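Local coordinates for peroxisomal membrane protein PEX15 (Saccharomyces cerevisiae, PDB 5VXV) that anchors the AAA-ATPases PEX1 and PEX6 to the peroxisomal membrane as their docking factor, at residues A[10-15]-A[42-47]. Residues are numbered along the deposited sequence; the frame is centred on the assembly and turned at random.
Sequences NLFIKR and LDLFVS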
loop_
_atom_site.group_PDB
_atom_site.type_symbol
_atom_site.label_atom_id
_atom_site.label_comp_id
_atom_site.label_asym_id
_atom_site.label_seq_id
_atom_site.Cartn_x
_atom_site.Cartn_y
_atom_site.Cartn_z
ATOM N N ASN A 10 17.157 -15.546 4.852
ATOM C CA ASN A 10 18.537 -15.186 4.545
ATOM C C ASN A 10 18.637 -14.476 3.202
ATOM O O ASN A 10 19.417 -13.529 3.047
ATOM C CB ASN A 10 19.421 -16.433 4.561
ATOM C CG ASN A 10 19.584 -17.011 5.952
ATOM O OD1 ASN A 10 19.301 -16.345 6.947
ATOM N ND2 ASN A 10 20.051 -18.254 6.029
ATOM N N LEU A 11 17.857 -14.921 2.213
ATOM C CA LEU A 11 17.832 -14.234 0.928
ATOM C C LEU A 11 17.289 -12.817 1.073
ATOM O O LEU A 11 17.789 -11.883 0.432
ATOM C CB LEU A 11 16.999 -15.035 -0.073
ATOM C CG LEU A 11 17.640 -16.346 -0.537
ATOM C CD1 LEU A 11 16.618 -17.245 -1.211
ATOM C CD2 LEU A 11 18.803 -16.067 -1.480
ATOM N N PHE A 12 16.267 -12.636 1.912
ATOM C CA PHE A 12 15.730 -11.300 2.146
ATOM C C PHE A 12 16.776 -10.391 2.781
ATOM O O PHE A 12 16.946 -9.238 2.365
ATOM C CB PHE A 12 14.485 -11.393 3.030
ATOM C CG PHE A 12 13.849 -10.065 3.320
ATOM C CD1 PHE A 12 12.919 -9.525 2.447
ATOM C CD2 PHE A 12 14.178 -9.356 4.465
ATOM C CE1 PHE A 12 12.333 -8.302 2.707
ATOM C CE2 PHE A 12 13.593 -8.128 4.730
ATOM C CZ PHE A 12 12.669 -7.603 3.848
ATOM N N ILE A 13 17.493 -10.899 3.786
ATOM C CA ILE A 13 18.510 -10.102 4.470
ATOM C C ILE A 13 19.553 -9.601 3.478
ATOM O O ILE A 13 20.029 -8.463 3.577
ATOM C CB ILE A 13 19.145 -10.932 5.602
ATOM C CG1 ILE A 13 18.105 -11.204 6.694
ATOM C CG2 ILE A 13 20.365 -10.223 6.188
ATOM C CD1 ILE A 13 18.517 -12.265 7.692
ATOM N N LYS A 14 19.925 -10.438 2.511
ATOM C CA LYS A 14 20.890 -10.059 1.486
ATOM C C LYS A 14 20.279 -9.200 0.387
ATOM O O LYS A 14 20.992 -8.829 -0.553
ATOM C CB LYS A 14 21.509 -11.316 0.866
ATOM C CG LYS A 14 22.278 -12.178 1.855
ATOM C CD LYS A 14 22.752 -13.482 1.224
ATOM C CE LYS A 14 24.096 -13.318 0.533
ATOM N N ARG A 15 18.990 -8.871 0.488
ATOM C CA ARG A 15 18.266 -8.139 -0.551
ATOM C C ARG A 15 18.344 -8.854 -1.897
ATOM O O ARG A 15 18.326 -8.220 -2.957
ATOM C CB ARG A 15 18.760 -6.692 -0.665
ATOM C CG ARG A 15 18.176 -5.781 0.412
ATOM C CD ARG A 15 18.527 -4.311 0.198
ATOM N NE ARG A 15 17.858 -3.730 -0.967
ATOM C CZ ARG A 15 16.699 -3.073 -0.937
ATOM N NH1 ARG A 15 16.191 -2.584 -2.061
ATOM N NH2 ARG A 15 16.041 -2.899 0.204
ATOM N N LEU A 42 3.671 -14.617 6.061
ATOM C CA LEU A 42 2.946 -13.529 5.413
ATOM C C LEU A 42 3.715 -12.219 5.523
ATOM O O LEU A 42 3.817 -11.466 4.549
ATOM C CB LEU A 42 1.555 -13.393 6.034
ATOM C CG LEU A 42 0.702 -12.197 5.603
ATOM C CD1 LEU A 42 0.488 -12.182 4.103
ATOM C CD2 LEU A 42 -0.635 -12.229 6.336
ATOM N N ASP A 43 4.271 -11.935 6.704
ATOM C CA ASP A 43 5.008 -10.690 6.898
ATOM C C ASP A 43 6.199 -10.602 5.949
ATOM O O ASP A 43 6.452 -9.546 5.357
ATOM C CB ASP A 43 5.465 -10.583 8.353
ATOM C CG ASP A 43 5.572 -9.149 8.832
ATOM O OD1 ASP A 43 4.643 -8.354 8.566
ATOM O OD2 ASP A 43 6.583 -8.814 9.484
ATOM N N LEU A 44 6.945 -11.699 5.790
ATOM C CA LEU A 44 8.072 -11.696 4.860
ATOM C C LEU A 44 7.596 -11.475 3.431
ATOM O O LEU A 44 8.175 -10.678 2.684
ATOM C CB LEU A 44 8.848 -13.011 4.963
ATOM C CG LEU A 44 9.937 -13.210 3.899
ATOM C CD1 LEU A 44 10.981 -12.103 3.966
ATOM C CD2 LEU A 44 10.595 -14.574 4.041
ATOM N N PHE A 45 6.543 -12.186 3.030
ATOM C CA PHE A 45 6.042 -12.068 1.667
ATOM C C PHE A 45 5.687 -10.624 1.332
ATOM O O PHE A 45 6.084 -10.101 0.285
ATOM C CB PHE A 45 4.830 -12.979 1.483
ATOM C CG PHE A 45 4.173 -12.841 0.146
ATOM C CD1 PHE A 45 4.784 -13.338 -0.991
ATOM C CD2 PHE A 45 2.944 -12.211 0.025
ATOM C CE1 PHE A 45 4.185 -13.214 -2.224
ATOM C CE2 PHE A 45 2.338 -12.086 -1.207
ATOM C CZ PHE A 45 2.957 -12.586 -2.333
ATOM N N VAL A 46 4.941 -9.958 2.217
ATOM C CA VAL A 46 4.534 -8.578 1.959
ATOM C C VAL A 46 5.750 -7.661 1.908
ATOM O O VAL A 46 5.845 -6.776 1.050
ATOM C CB VAL A 46 3.519 -8.118 3.023
ATOM C CG1 VAL A 46 3.176 -6.642 2.848
ATOM C CG2 VAL A 46 2.256 -8.957 2.940
ATOM N N SER A 47 6.703 -7.854 2.824
ATOM C CA SER A 47 7.885 -6.999 2.842
ATOM C C SER A 47 8.720 -7.181 1.581
ATOM O O SER A 47 9.236 -6.202 1.026
ATOM C CB SER A 47 8.725 -7.288 4.085
ATOM O OG SER A 47 8.081 -6.801 5.249
#
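Phe12 reaches from the last turn of helix 3-13 across to Leu44 and Ser47 of helix 39-51, a compact example of one aromatic side chain bridging two residues a turn apart on a neighbouring helix. Methyl CD1 of Leu44 meets the root of the aromatic group obliquely, 3.6 Å from Phe12 CD1 and 3.7 Å from Phe12 CB. Farther out, Phe12 CZ rests 4.0 Å from Ser47 CB, while Phe12 CE1 comes within 3.9 Å of Ser47 C. The ring thus spans a leucine methyl and, a turn later, the CB and carbonyl carbon of Ser47, by van der Waals contact. CB of Phe12 already points toward helix 39-51, and CG anti to the backbone N (chi1 -179°) carries the ring out to both partners. Phe12 and Leu44 run alongside each other in opposing senses, their CA atoms 8.1 Å apart. Were Phe12 shortened to an alanine, Leu44 CD1 and Ser47 CB would probably lose this aromatic neighbour, and a gap is likely to open between the helices here. Ser47 turns its hydroxyl to other company, with OG hydrogen-bonded to Lys96. Just beyond Phe12, helix 3-13 ends in a Schellman motif: Arg15 adopts a positive phi (56°), and its N bonds to Phe12 O at 2.8 Å. This is helix-helix packing in the N-terminal part of an almost wholly alpha-helical, probably cytoplasmic domain, joining the first helix to one that follows helices 17-27 and 32-37 in sequence. Around it, Leu44 also packs on Phe5 and Cys8 of helix 3-13, Phe12 touches Ile51 farther along helix 39-51, and Ile17 of helix 17-27 adds a third helix beside Phe12.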